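Local atomic coordinates of pseudouridine synthase (Pyrococcus abyssi, PDB entry 2AUS), a protein that probably isomerises uridine to pseudouridine in RNA, as the archaeal Cbf5 member of the TruB family and a likely tRNA pseudouridine-55 synthase. Residues P29-P34 with D328-L333; Y110-H115 with A198-T203; G118-D123 with L191-H196; G206-D211 with M243-E248. One frame throughout, in Å; residues are numbered along the deposited sequence.

Interaction 1 (P29-P34 with D328-L333)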
loop_
_atom_site.group_PDB
_atom_site.type_symbol
_atom_site.label_atom_id
_atom_site.label_comp_id
_atom_site.label_asym_id
_atom_site.label_seq_id
_atom_site.Cartn_x
_atom_site.Cartn_y
_atom_site.Cartn_z
ATOM N N PRO A 29 44.104 -13.308 -19.789
ATOM C CA PRO A 29 42.964 -12.518 -20.267
ATOM C C PRO A 29 41.752 -13.348 -20.667
ATOM O O PRO A 29 40.642 -12.831 -20.730
ATOM C CB PRO A 29 43.550 -11.734 -21.446
ATOM C CG PRO A 29 44.624 -12.650 -21.958
ATOM C CD PRO A 29 45.268 -13.151 -20.678
ATOM N N LYS A 30 41.956 -14.637 -20.924
ATOM C CA LYS A 30 40.849 -15.502 -21.320
ATOM C C LYS A 30 40.065 -16.007 -20.116
ATOM O O LYS A 30 38.906 -16.398 -20.242
ATOM C CB LYS A 30 41.369 -16.699 -22.125
ATOM C CG LYS A 30 42.146 -16.324 -23.384
ATOM C CD LYS A 30 41.294 -15.504 -24.345
ATOM C CE LYS A 30 42.101 -15.051 -25.553
ATOM N NZ LYS A 30 41.271 -14.225 -26.475
ATOM N N TRP A 31 40.697 -16.003 -18.947
ATOM C CA TRP A 31 40.028 -16.475 -17.741
ATOM C C TRP A 31 39.345 -15.345 -16.987
ATOM O O TRP A 31 39.956 -14.319 -16.690
ATOM C CB TRP A 31 41.031 -17.180 -16.833
ATOM C CG TRP A 31 41.565 -18.453 -17.442
ATOM C CD1 TRP A 31 41.083 -19.102 -18.547
ATOM C CD2 TRP A 31 42.644 -19.252 -16.951
ATOM N NE1 TRP A 31 41.793 -20.254 -18.771
ATOM C CE2 TRP A 31 42.759 -20.373 -17.805
ATOM C CE3 TRP A 31 43.529 -19.134 -15.869
ATOM C CZ2 TRP A 31 43.719 -21.369 -17.613
ATOM C CZ3 TRP A 31 44.489 -20.131 -15.676
ATOM C CH2 TRP A 31 44.573 -21.230 -16.546
ATOM N N GLY A 32 38.066 -15.535 -16.685
ATOM C CA GLY A 32 37.331 -14.514 -15.964
ATOM C C GLY A 32 36.966 -13.325 -16.826
ATOM O O GLY A 32 36.970 -13.411 -18.056
ATOM N N PHE A 33 36.645 -12.212 -16.174
ATOM C CA PHE A 33 36.253 -10.995 -16.876
ATOM C C PHE A 33 36.516 -9.777 -16.021
ATOM O O PHE A 33 36.546 -9.867 -14.796
ATOM C CB PHE A 33 34.741 -10.948 -17.141
ATOM C CG PHE A 33 34.181 -12.162 -17.808
ATOM C CD1 PHE A 33 33.944 -12.171 -19.177
ATOM C CD2 PHE A 33 33.826 -13.278 -17.056
ATOM C CE1 PHE A 33 33.367 -13.288 -19.794
ATOM C CE2 PHE A 33 33.256 -14.393 -17.656
ATOM C CZ PHE A 33 33.016 -14.395 -19.030
ATOM N N PRO A 34 36.750 -8.620 -16.660
ATOM C CA PRO A 34 36.964 -7.424 -15.846
ATOM C C PRO A 34 35.554 -7.310 -15.236
ATOM O O PRO A 34 34.558 -7.460 -15.949
ATOM C CB PRO A 34 37.223 -6.347 -16.889
ATOM C CG PRO A 34 37.945 -7.107 -17.967
ATOM C CD PRO A 34 37.143 -8.388 -18.064
ATOM N N ASP A 328 34.593 -22.613 -12.915
ATOM C CA ASP A 328 34.917 -22.569 -14.341
ATOM C C ASP A 328 35.676 -21.362 -14.903
ATOM O O ASP A 328 36.241 -21.449 -15.994
ATOM C CB ASP A 328 33.619 -22.764 -15.138
ATOM C CG ASP A 328 33.852 -22.837 -16.642
ATOM O OD1 ASP A 328 33.748 -21.777 -17.311
ATOM O OD2 ASP A 328 34.146 -23.959 -17.138
ATOM N N TRP A 329 35.695 -20.241 -14.188
ATOM C CA TRP A 329 36.386 -19.062 -14.694
ATOM C C TRP A 329 37.894 -19.234 -14.725
ATOM O O TRP A 329 38.534 -18.861 -15.696
ATOM C CB TRP A 329 35.996 -17.824 -13.881
ATOM C CG TRP A 329 34.569 -17.395 -14.127
ATOM C CD1 TRP A 329 33.621 -18.062 -14.862
ATOM C CD2 TRP A 329 33.920 -16.229 -13.603
ATOM N NE1 TRP A 329 32.427 -17.386 -14.818
ATOM C CE2 TRP A 329 32.580 -16.262 -14.047
ATOM C CE3 TRP A 329 34.336 -15.169 -12.786
ATOM C CZ2 TRP A 329 31.657 -15.267 -13.718
ATOM C CZ3 TRP A 329 33.417 -14.181 -12.459
ATOM C CH2 TRP A 329 32.090 -14.244 -12.920
ATOM N N TYR A 330 38.459 -19.793 -13.661
ATOM C CA TYR A 330 39.901 -20.039 -13.585
ATOM C C TYR A 330 39.983 -21.533 -13.281
ATOM O O TYR A 330 40.281 -21.949 -12.162
ATOM C CB TYR A 330 40.532 -19.222 -12.450
ATOM C CG TYR A 330 40.553 -17.728 -12.713
ATOM C CD1 TYR A 330 41.727 -17.089 -13.115
ATOM C CD2 TYR A 330 39.398 -16.958 -12.565
ATOM C CE1 TYR A 330 41.753 -15.718 -13.361
ATOM C CE2 TYR A 330 39.409 -15.584 -12.812
ATOM C CZ TYR A 330 40.594 -14.974 -13.213
ATOM O OH TYR A 330 40.618 -13.635 -13.503
ATOM N N PRO A 331 39.733 -22.360 -14.297
ATOM C CA PRO A 331 39.744 -23.821 -14.174
ATOM C C PRO A 331 41.032 -24.507 -13.770
ATOM O O PRO A 331 42.126 -24.063 -14.117
ATOM C CB PRO A 331 39.295 -24.272 -15.556
ATOM C CG PRO A 331 39.991 -23.281 -16.436
ATOM C CD PRO A 331 39.694 -21.963 -15.718
ATOM N N LYS A 332 40.888 -25.595 -13.023
ATOM C CA LYS A 332 42.035 -26.404 -12.661
ATOM C C LYS A 332 42.206 -27.315 -13.869
ATOM O O LYS A 332 41.252 -27.979 -14.293
ATOM C CB LYS A 332 41.757 -27.249 -11.419
ATOM C CG LYS A 332 41.929 -26.506 -10.116
ATOM C CD LYS A 332 41.956 -27.479 -8.960
ATOM C CE LYS A 332 42.085 -26.766 -7.632
ATOM N NZ LYS A 332 42.122 -27.748 -6.514
ATOM N N LEU A 333 43.402 -27.321 -14.439
ATOM C CA LEU A 333 43.688 -28.144 -15.604
ATOM C C LEU A 333 44.808 -29.122 -15.267
ATOM O O LEU A 333 45.928 -28.710 -14.961
ATOM C CB LEU A 333 44.107 -27.257 -16.776
ATOM C CG LEU A 333 43.113 -26.154 -17.150
ATOM C CD1 LEU A 333 43.732 -25.209 -18.173
ATOM C CD2 LEU A 333 41.843 -26.789 -17.704
#
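The Trp31 side chain packs against those of Tyr330, Pro331 and Leu333, and CH-pi contacts carry much of this meeting. Its CB sits over the face of the Tyr330 ring, 4.0 Å from the ring centroid and 20° off the normal. Further out, Pro331 takes the other role: its CD stands 4.0 Å above the centroid of the five-membered ring of Trp31, close to the normal. The indole is laid along 328-333 because its CG is anti to the carbonyl carbon (chi1 -66°), and its benzo end then reaches Leu333, with CZ2 3.9 Å from CD1.

A second aromatic contact is T-shaped. The edge of Phe33 points at the face of the six-membered ring of Trp329, with centroids 5.5 Å apart and planes at 81°. The segments are both irregular coil: 29-34 belongs to the N-terminal region with the DKCLD sequence signature, and 328-333 is the C-terminal tail that follows strand 316-323 of the PUA sheet. That same sheet also takes in strand 18-20, so the two chain ends come together beside the PUA domain.

Backbone atoms also take part. Trp329 O lies 3.2 Å from Trp31 CB, and Gly32 CA, which bears no side chain, comes within 3.9 Å of Tyr330 CE2.

Polar groups are served from outside the pair. The Tyr330 hydroxyl is hydrogen-bonded to Glu295 and Lys293; Lys293 also binds the carbonyl O of Trp31, and Glu295 takes the backbone N of Phe33, tying both segments to one loop.

Interaction 2 (Y110-H115 with A198-T203); sequences YVALMH and AELRRT
Val111 and Arg201 form a hydrogen-bonded antiparallel pair, Val111 N giving its hydrogen to Arg201 O at 2.8 Å and Arg201 N returning one to Val111 O at 3.0 Å. Leu113 N binds Glu199 O almost straight (174° at the hydrogen). Beyond it the register slips: Leu113 O takes Ala198 N at 2.9 Å and, weakly, Glu199 N, so that Ala198 and Glu199 both face Leu113 in a classic beta bulge. Strands 108-116 and 195-205 are thus joined within the six-stranded antiparallel sheet.

The non-hydrogen-bonded pair Tyr110 and Arg202 sends its side chains the same way. With CG anti to the carbonyl carbon (chi1 -64°), the Tyr110 ring runs alongside the arginine chain, CE1 3.7 Å from Arg202 CB, while its OH lies in the guanidinium plane, at the edge. Leu200 CD2 presses on Tyr110 CD1 at 3.5 Å. On the face of Val111 and Leu113, the methyls Val111 CG2 and Thr203 CG2 are packed tightly, 3.4 Å apart.

Arg202 NE is buried without a partner in the model, but NH1 holds Val88 O and NH2 forms a salt bridge to a phosphate ion, probably from the crystallisation liquor. Arg201, on the other face, is held by Asp52 and Glu210 and bonds an aromatic side chain of another protein. The chemistry therefore suggests two differently used faces: one engaging a protein partner, the other, with its bound anion, consistent with a site for an RNA phosphate.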
loop_
_atom_site.group_PDB
_atom_site.type_symbol
_atom_site.label_atom_id
_atom_site.label_comp_id
_atom_site.label_asym_id
_atom_site.label_seq_id
_atom_site.Cartn_x
_atom_site.Cartn_y
_atom_site.Cartn_z
ATOM N N TYR A 110 22.605 8.721 7.625
ATOM C CA TYR A 110 21.162 8.866 7.563
ATOM C C TYR A 110 20.795 10.336 7.592
ATOM O O TYR A 110 21.597 11.191 7.967
ATOM C CB TYR A 110 20.513 8.215 8.782
ATOM C CG TYR A 110 20.691 6.724 8.913
ATOM C CD1 TYR A 110 19.729 5.846 8.426
ATOM C CD2 TYR A 110 21.802 6.190 9.566
ATOM C CE1 TYR A 110 19.858 4.473 8.591
ATOM C CE2 TYR A 110 21.942 4.814 9.735
ATOM C CZ TYR A 110 20.965 3.960 9.246
ATOM O OH TYR A 110 21.086 2.595 9.406
ATOM N N VAL A 111 19.570 10.619 7.178
ATOM C CA VAL A 111 19.033 11.960 7.256
ATOM C C VAL A 111 17.797 11.693 8.091
ATOM O O VAL A 111 16.995 10.819 7.762
ATOM C CB VAL A 111 18.658 12.532 5.884
ATOM C CG1 VAL A 111 17.834 13.807 6.065
ATOM C CG2 VAL A 111 19.925 12.869 5.123
ATOM N N ALA A 112 17.649 12.424 9.186
ATOM C CA ALA A 112 16.525 12.187 10.068
ATOM C C ALA A 112 15.813 13.434 10.523
ATOM O O ALA A 112 16.410 14.498 10.680
ATOM C CB ALA A 112 16.988 11.395 11.287
ATOM N N LEU A 113 14.517 13.277 10.737
ATOM C CA LEU A 113 13.682 14.359 11.209
ATOM C C LEU A 113 13.321 14.052 12.664
ATOM O O LEU A 113 12.616 13.090 12.954
ATOM C CB LEU A 113 12.414 14.458 10.365
ATOM C CG LEU A 113 11.396 15.481 10.875
ATOM C CD1 LEU A 113 12.062 16.839 11.015
ATOM C CD2 LEU A 113 10.217 15.556 9.907
ATOM N N MET A 114 13.812 14.882 13.572
ATOM C CA MET A 114 13.547 14.696 14.989
ATOM C C MET A 114 12.504 15.702 15.457
ATOM O O MET A 114 12.590 16.890 15.148
ATOM C CB MET A 114 14.842 14.883 15.787
ATOM C CG MET A 114 14.641 15.041 17.295
ATOM S SD MET A 114 16.207 15.131 18.185
ATOM C CE MET A 114 16.716 16.835 17.848
ATOM N N HIS A 115 11.514 15.220 16.195
ATOM C CA HIS A 115 10.480 16.096 16.710
ATOM C C HIS A 115 10.606 16.210 18.229
ATOM O O HIS A 115 10.435 15.224 18.943
ATOM C CB HIS A 115 9.094 15.561 16.354
ATOM C CG HIS A 115 7.984 16.463 16.785
ATOM N ND1 HIS A 115 7.809 17.727 16.258
ATOM C CD2 HIS A 115 7.028 16.312 17.731
ATOM C CE1 HIS A 115 6.795 18.314 16.866
ATOM N NE2 HIS A 115 6.304 17.479 17.764
ATOM N N ALA A 198 10.558 11.283 13.800
ATOM C CA ALA A 198 9.407 11.348 12.898
ATOM C C ALA A 198 9.633 10.699 11.544
ATOM O O ALA A 198 8.701 10.181 10.934
ATOM C CB ALA A 198 8.980 12.793 12.699
ATOM N N GLU A 199 10.867 10.731 11.062
ATOM C CA GLU A 199 11.159 10.148 9.762
ATOM C C GLU A 199 12.640 9.846 9.659
ATOM O O GLU A 199 13.469 10.563 10.218
ATOM C CB GLU A 199 10.744 11.127 8.658
ATOM C CG GLU A 199 10.562 10.481 7.299
ATOM C CD GLU A 199 10.209 11.488 6.225
ATOM O OE1 GLU A 199 9.370 12.377 6.493
ATOM O OE2 GLU A 199 10.767 11.388 5.110
ATOM N N LEU A 200 12.968 8.793 8.922
ATOM C CA LEU A 200 14.352 8.377 8.761
ATOM C C LEU A 200 14.619 7.910 7.332
ATOM O O LEU A 200 13.818 7.186 6.755
ATOM C CB LEU A 200 14.652 7.225 9.722
ATOM C CG LEU A 200 16.071 7.030 10.265
ATOM C CD1 LEU A 200 16.393 5.553 10.253
ATOM C CD2 LEU A 200 17.085 7.822 9.454
ATOM N N ARG A 201 15.752 8.320 6.776
ATOM C CA ARG A 201 16.135 7.922 5.427
ATOM C C ARG A 201 17.630 7.624 5.413
ATOM O O ARG A 201 18.439 8.461 5.814
ATOM C CB ARG A 201 15.832 9.041 4.425
ATOM C CG ARG A 201 16.272 8.724 2.994
ATOM C CD ARG A 201 15.944 9.863 2.036
ATOM N NE ARG A 201 16.554 9.671 0.719
ATOM C CZ ARG A 201 16.167 8.751 -0.162
ATOM N NH1 ARG A 201 15.166 7.935 0.128
ATOM N NH2 ARG A 201 16.788 8.641 -1.336
ATOM N N ARG A 202 18.000 6.427 4.970
ATOM C CA ARG A 202 19.407 6.075 4.903
ATOM C C ARG A 202 19.961 6.653 3.605
ATOM O O ARG A 202 19.419 6.420 2.525
ATOM C CB ARG A 202 19.593 4.559 4.917
ATOM C CG ARG A 202 21.058 4.137 4.853
ATOM C CD ARG A 202 21.192 2.670 4.486
ATOM N NE ARG A 202 21.048 1.814 5.648
ATOM C CZ ARG A 202 20.893 0.500 5.605
ATOM N NH1 ARG A 202 20.847 -0.144 4.446
ATOM N NH2 ARG A 202 20.802 -0.171 6.741
ATOM N N THR A 203 21.039 7.416 3.719
ATOM C CA THR A 203 21.642 8.044 2.559
ATOM C C THR A 203 22.956 7.397 2.187
ATOM O O THR A 203 23.550 7.746 1.173
ATOM C CB THR A 203 21.889 9.539 2.808
ATOM O OG1 THR A 203 22.740 9.699 3.952
ATOM C CG2 THR A 203 20.567 10.259 3.040
#

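Interaction 3 (G118-D123 with L191-H196); sequences GDVPED and LGVGAH
Val120 and Val193 interlock through their first torsions. Val120 has CG1 trans to its amide nitrogen (chi1 -179°), which spreads its two methyls towards different partners, while Val193 (chi1 -55°) brings both CG1 and CG2 round to the same neighbour. The contact joins two loops at one end of the antiparallel sheet of this pseudouridine synthase: the turn leading from strand 108-116 into helix 122-131, with Pro121 at the N-cap, and the turn leading out of helix 180-191 into strand 195-205. Gly192, at a positive phi of 83°, is where the latter helix is left.

The side-chain packing is apolar. Val120 CG2 wedges against the fork of Val193, 3.6 Å from CG2 and 3.7 Å from CG1. Its other methyl, CG1, turns towards the helix end and meets Leu191 CD2 at 3.9 Å, the two side chains crossing at about a right angle. Outside the pair, Val120 also touches Ile125 of the following helix, and Leu191 and Val193 both rest on Leu116 of strand 108-116, so 191-193 is packed onto the sheet and Val120 onto the helix that follows it.

Asp119 turns away from this apolar patch and forms a salt bridge with Arg166. The backbone of 191-196 is pinned nearby through backbone hydrogen bonding of Gly194 with His117. Gly118 lies in van der Waals contact with Val193, backbone against side chain: Val193 CB stands 3.6 Å from Gly118 N, and Val193 CG2 lies 3.6 Å from Gly118 O.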
loop_
_atom_site.group_PDB
_atom_site.type_symbol
_atom_site.label_atom_id
_atom_site.label_comp_id
_atom_site.label_asym_id
_atom_site.label_seq_id
_atom_site.Cartn_x
_atom_site.Cartn_y
_atom_site.Cartn_z
ATOM N N GLY A 118 9.028 19.406 23.437
ATOM C CA GLY A 118 8.967 20.649 24.179
ATOM C C GLY A 118 9.851 21.678 23.511
ATOM O O GLY A 118 10.816 21.319 22.834
ATOM N N ASP A 119 9.534 22.955 23.695
ATOM C CA ASP A 119 10.316 24.022 23.082
ATOM C C ASP A 119 11.726 24.122 23.657
ATOM O O ASP A 119 11.923 24.105 24.871
ATOM C CB ASP A 119 9.596 25.359 23.243
ATOM C CG ASP A 119 8.165 25.309 22.749
ATOM O OD1 ASP A 119 7.940 24.799 21.633
ATOM O OD2 ASP A 119 7.266 25.779 23.481
ATOM N N VAL A 120 12.702 24.217 22.762
ATOM C CA VAL A 120 14.103 24.320 23.130
ATOM C C VAL A 120 14.739 25.373 22.231
ATOM O O VAL A 120 14.508 25.388 21.024
ATOM C CB VAL A 120 14.846 22.973 22.913
ATOM C CG1 VAL A 120 16.303 23.102 23.341
ATOM C CG2 VAL A 120 14.157 21.857 23.693
ATOM N N PRO A 121 15.536 26.281 22.812
ATOM C CA PRO A 121 16.193 27.328 22.025
ATOM C C PRO A 121 17.094 26.717 20.958
ATOM O O PRO A 121 17.773 25.719 21.209
ATOM C CB PRO A 121 16.978 28.105 23.077
ATOM C CG PRO A 121 16.112 27.973 24.291
ATOM C CD PRO A 121 15.739 26.508 24.253
ATOM N N GLU A 122 17.101 27.320 19.773
ATOM C CA GLU A 122 17.907 26.823 18.668
ATOM C C GLU A 122 19.385 26.677 19.026
ATOM O O GLU A 122 20.046 25.734 18.589
ATOM C CB GLU A 122 17.754 27.740 17.453
ATOM C CG GLU A 122 18.462 27.222 16.213
ATOM C CD GLU A 122 18.222 28.083 14.984
ATOM O OE1 GLU A 122 17.044 28.245 14.584
ATOM O OE2 GLU A 122 19.215 28.589 14.413
ATOM N N ASP A 123 19.900 27.611 19.820
ATOM C CA ASP A 123 21.300 27.583 20.235
ATOM C C ASP A 123 21.598 26.357 21.097
ATOM O O ASP A 123 22.664 25.748 20.983
ATOM C CB ASP A 123 21.647 28.857 21.015
ATOM C CG ASP A 123 20.721 29.091 22.199
ATOM O OD1 ASP A 123 19.506 29.298 21.974
ATOM O OD2 ASP A 123 21.205 29.066 23.353
ATOM N N LEU A 191 18.122 17.108 26.082
ATOM C CA LEU A 191 17.460 18.405 25.943
ATOM C C LEU A 191 16.448 18.609 27.058
ATOM O O LEU A 191 15.961 19.719 27.272
ATOM C CB LEU A 191 16.758 18.502 24.586
ATOM C CG LEU A 191 17.683 18.602 23.378
ATOM C CD1 LEU A 191 16.857 18.602 22.108
ATOM C CD2 LEU A 191 18.518 19.869 23.472
ATOM N N GLY A 192 16.128 17.523 27.757
ATOM C CA GLY A 192 15.183 17.590 28.858
ATOM C C GLY A 192 13.720 17.527 28.466
ATOM O O GLY A 192 12.868 17.234 29.306
ATOM N N VAL A 193 13.420 17.781 27.195
ATOM C CA VAL A 193 12.036 17.772 26.722
ATOM C C VAL A 193 11.587 16.464 26.078
ATOM O O VAL A 193 10.389 16.196 25.965
ATOM C CB VAL A 193 11.803 18.906 25.712
ATOM C CG1 VAL A 193 12.199 20.231 26.333
ATOM C CG2 VAL A 193 12.606 18.649 24.436
ATOM N N GLY A 194 12.546 15.647 25.660
ATOM C CA GLY A 194 12.199 14.394 25.018
ATOM C C GLY A 194 12.063 14.607 23.519
ATOM O O GLY A 194 11.700 15.696 23.070
ATOM N N ALA A 195 12.359 13.573 22.741
ATOM C CA ALA A 195 12.276 13.680 21.295
ATOM C C ALA A 195 11.804 12.386 20.646
ATOM O O ALA A 195 11.988 11.293 21.188
ATOM C CB ALA A 195 13.623 14.080 20.734
ATOM N N HIS A 196 11.195 12.529 19.476
ATOM C CA HIS A 196 10.675 11.401 18.719
ATOM C C HIS A 196 11.238 11.458 17.303
ATOM O O HIS A 196 11.358 12.540 16.726
ATOM C CB HIS A 196 9.146 11.492 18.661
ATOM C CG HIS A 196 8.501 10.427 17.831
ATOM N ND1 HIS A 196 8.453 9.105 18.220
ATOM C CD2 HIS A 196 7.862 10.491 16.638
ATOM C CE1 HIS A 196 7.809 8.401 17.305
ATOM N NE2 HIS A 196 7.441 9.219 16.335
#

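Interaction 4 (G206-D211 with M243-E248)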
loop_
_atom_site.group_PDB
_atom_site.type_symbol
_atom_site.label_atom_id
_atom_site.label_comp_id
_atom_site.label_asym_id
_atom_site.label_seq_id
_atom_site.Cartn_x
_atom_site.Cartn_y
_atom_site.Cartn_z
ATOM N N GLY A 206 28.125 1.922 3.641
ATOM C CA GLY A 206 29.402 1.497 3.106
ATOM C C GLY A 206 29.643 2.228 1.800
ATOM O O GLY A 206 29.540 3.454 1.746
ATOM N N PRO A 207 29.939 1.504 0.716
ATOM C CA PRO A 207 30.184 2.171 -0.567
ATOM C C PRO A 207 28.929 2.589 -1.341
ATOM O O PRO A 207 29.026 3.216 -2.402
ATOM C CB PRO A 207 31.025 1.148 -1.321
ATOM C CG PRO A 207 30.454 -0.161 -0.836
ATOM C CD PRO A 207 30.258 0.067 0.648
ATOM N N PHE A 208 27.751 2.249 -0.823
ATOM C CA PHE A 208 26.515 2.620 -1.505
ATOM C C PHE A 208 25.960 3.947 -1.012
ATOM O O PHE A 208 25.717 4.136 0.178
ATOM C CB PHE A 208 25.467 1.514 -1.351
ATOM C CG PHE A 208 25.915 0.196 -1.906
ATOM C CD1 PHE A 208 26.656 -0.688 -1.128
ATOM C CD2 PHE A 208 25.644 -0.137 -3.229
ATOM C CE1 PHE A 208 27.126 -1.886 -1.664
ATOM C CE2 PHE A 208 26.109 -1.329 -3.778
ATOM C CZ PHE A 208 26.853 -2.210 -2.993
ATOM N N LYS A 209 25.757 4.870 -1.943
ATOM C CA LYS A 209 25.246 6.183 -1.600
ATOM C C LYS A 209 24.310 6.710 -2.680
ATOM O O LYS A 209 24.137 6.085 -3.733
ATOM C CB LYS A 209 26.408 7.156 -1.407
ATOM C CG LYS A 209 27.246 7.352 -2.651
ATOM C CD LYS A 209 28.333 8.404 -2.449
ATOM C CE LYS A 209 29.368 7.961 -1.426
ATOM N NZ LYS A 209 30.514 8.921 -1.327
ATOM N N GLU A 210 23.705 7.861 -2.408
ATOM C CA GLU A 210 22.787 8.494 -3.346
ATOM C C GLU A 210 23.542 9.133 -4.497
ATOM O O GLU A 210 23.885 10.316 -4.459
ATOM C CB GLU A 210 21.951 9.558 -2.636
ATOM C CG GLU A 210 20.917 8.998 -1.683
ATOM C CD GLU A 210 20.014 10.079 -1.134
ATOM O OE1 GLU A 210 20.471 10.865 -0.279
ATOM O OE2 GLU A 210 18.849 10.150 -1.564
ATOM N N ASP A 211 23.809 8.335 -5.519
ATOM C CA ASP A 211 24.507 8.808 -6.700
ATOM C C ASP A 211 23.788 8.229 -7.912
ATOM O O ASP A 211 22.669 7.728 -7.782
ATOM C CB ASP A 211 25.971 8.376 -6.657
ATOM C CG ASP A 211 26.140 6.868 -6.563
ATOM O OD1 ASP A 211 27.268 6.431 -6.251
ATOM O OD2 ASP A 211 25.162 6.125 -6.804
ATOM N N MET A 243 29.237 -7.181 -8.184
ATOM C CA MET A 243 29.301 -7.475 -6.753
ATOM C C MET A 243 30.531 -6.869 -6.075
ATOM O O MET A 243 30.522 -6.618 -4.862
ATOM C CB MET A 243 29.290 -8.985 -6.530
ATOM C CG MET A 243 30.538 -9.674 -7.035
ATOM S SD MET A 243 30.550 -11.455 -6.735
ATOM C CE MET A 243 31.756 -11.986 -7.977
ATOM N N GLU A 244 31.591 -6.647 -6.850
ATOM C CA GLU A 244 32.836 -6.070 -6.329
ATOM C C GLU A 244 32.615 -4.718 -5.645
ATOM O O GLU A 244 33.395 -4.311 -4.778
ATOM C CB GLU A 244 33.861 -5.900 -7.456
ATOM C CG GLU A 244 34.481 -7.198 -8.003
ATOM C CD GLU A 244 33.494 -8.103 -8.742
ATOM O OE1 GLU A 244 32.427 -7.625 -9.191
ATOM O OE2 GLU A 244 33.808 -9.305 -8.892
ATOM N N LYS A 245 31.553 -4.020 -6.037
ATOM C CA LYS A 245 31.237 -2.727 -5.440
ATOM C C LYS A 245 31.039 -2.879 -3.932
ATOM O O LYS A 245 31.399 -1.986 -3.157
ATOM C CB LYS A 245 29.965 -2.157 -6.081
ATOM C CG LYS A 245 29.451 -0.842 -5.477
ATOM C CD LYS A 245 30.374 0.344 -5.758
ATOM C CE LYS A 245 29.760 1.665 -5.261
ATOM N NZ LYS A 245 28.386 1.884 -5.841
ATOM N N ALA A 246 30.479 -4.015 -3.514
ATOM C CA ALA A 246 30.215 -4.262 -2.094
ATOM C C ALA A 246 31.438 -4.441 -1.208
ATOM O O ALA A 246 31.332 -4.323 0.009
ATOM C CB ALA A 246 29.293 -5.463 -1.934
ATOM N N VAL A 247 32.596 -4.732 -1.789
ATOM C CA VAL A 247 33.800 -4.915 -0.974
ATOM C C VAL A 247 34.817 -3.790 -1.158
ATOM O O VAL A 247 35.968 -3.903 -0.729
ATOM C CB VAL A 247 34.504 -6.266 -1.281
ATOM C CG1 VAL A 247 33.530 -7.418 -1.080
ATOM C CG2 VAL A 247 35.057 -6.267 -2.700
ATOM N N GLU A 248 34.386 -2.704 -1.790
ATOM C CA GLU A 248 35.264 -1.563 -2.017
ATOM C C GLU A 248 35.893 -0.988 -0.748
ATOM O O GLU A 248 36.998 -0.464 -0.789
ATOM C CB GLU A 248 34.507 -0.463 -2.758
ATOM C CG GLU A 248 34.732 -0.505 -4.258
ATOM C CD GLU A 248 33.782 0.386 -5.025
ATOM O OE1 GLU A 248 33.504 1.510 -4.551
ATOM O OE2 GLU A 248 33.324 -0.043 -6.111
HETATM O O HOH W 1 27.180 4.262 -4.654
#
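Pro207 and Lys245 touch twice, each through the other's backbone: Pro207 CG rests 3.1 Å from Lys245 O, and Lys245 CE lies 3.3 Å from Pro207 O. Beside them the Phe208 ring slides past the lysine in the opposite direction, its CE2 3.8 Å from Lys245 CG and its CE1 3.9 Å from Ala246 CA.

Bends at chi2 (69°) and chi4 (-55°) carry the lysine ammonium to a water that gathers the 206-211 backbone around it. The water accepts from Lys245 NZ at 2.9 Å and from Lys209 N, and donates to Pro207 O and, at 2.7 Å, to Asp211 OD1. Four bonds thus fix it, and it bridges Asp211 OD1 and Lys245 NZ, whose charged atoms are not in contact.

Further out, Asp211 OD2 is steadied by Thr213, while Phe208 packs on Val48 and Asn50 of strand 47-53. Glu244 forms a salt bridge with Arg38, and Met243 and Val247 lie on Leu296 of strand 296-302. The contact lies at the junction where the catalytic domain, through its edge strand 208-209, meets the helical turn that leads on to strand 252-255 of the PUA domain.

Overall arrangement
Interactions 3, 2 and 4 occur in that order along one antiparallel sheet, interaction 4 reaching it through strand 208-209. The centres of interactions 2 and 3 are 17 Å apart, and His115 N probably bonds His196 O at 2.7 Å where they touch. Towards the other end, Arg201 NH2 forms a salt bridge with Glu210 OE2 at 2.6 Å, linking interaction 2 to interaction 4, 21 Å away between centres. Interaction 4 lies about 5 Å from the centre of the chain, its nearest atoms about 5 Å from interaction 1, whose centre is 60 Å from that of interaction 3. The phosphate ion about 3 Å from the Arg202 side chain is consistent with interaction 2 lying beside the RNA-binding cleft.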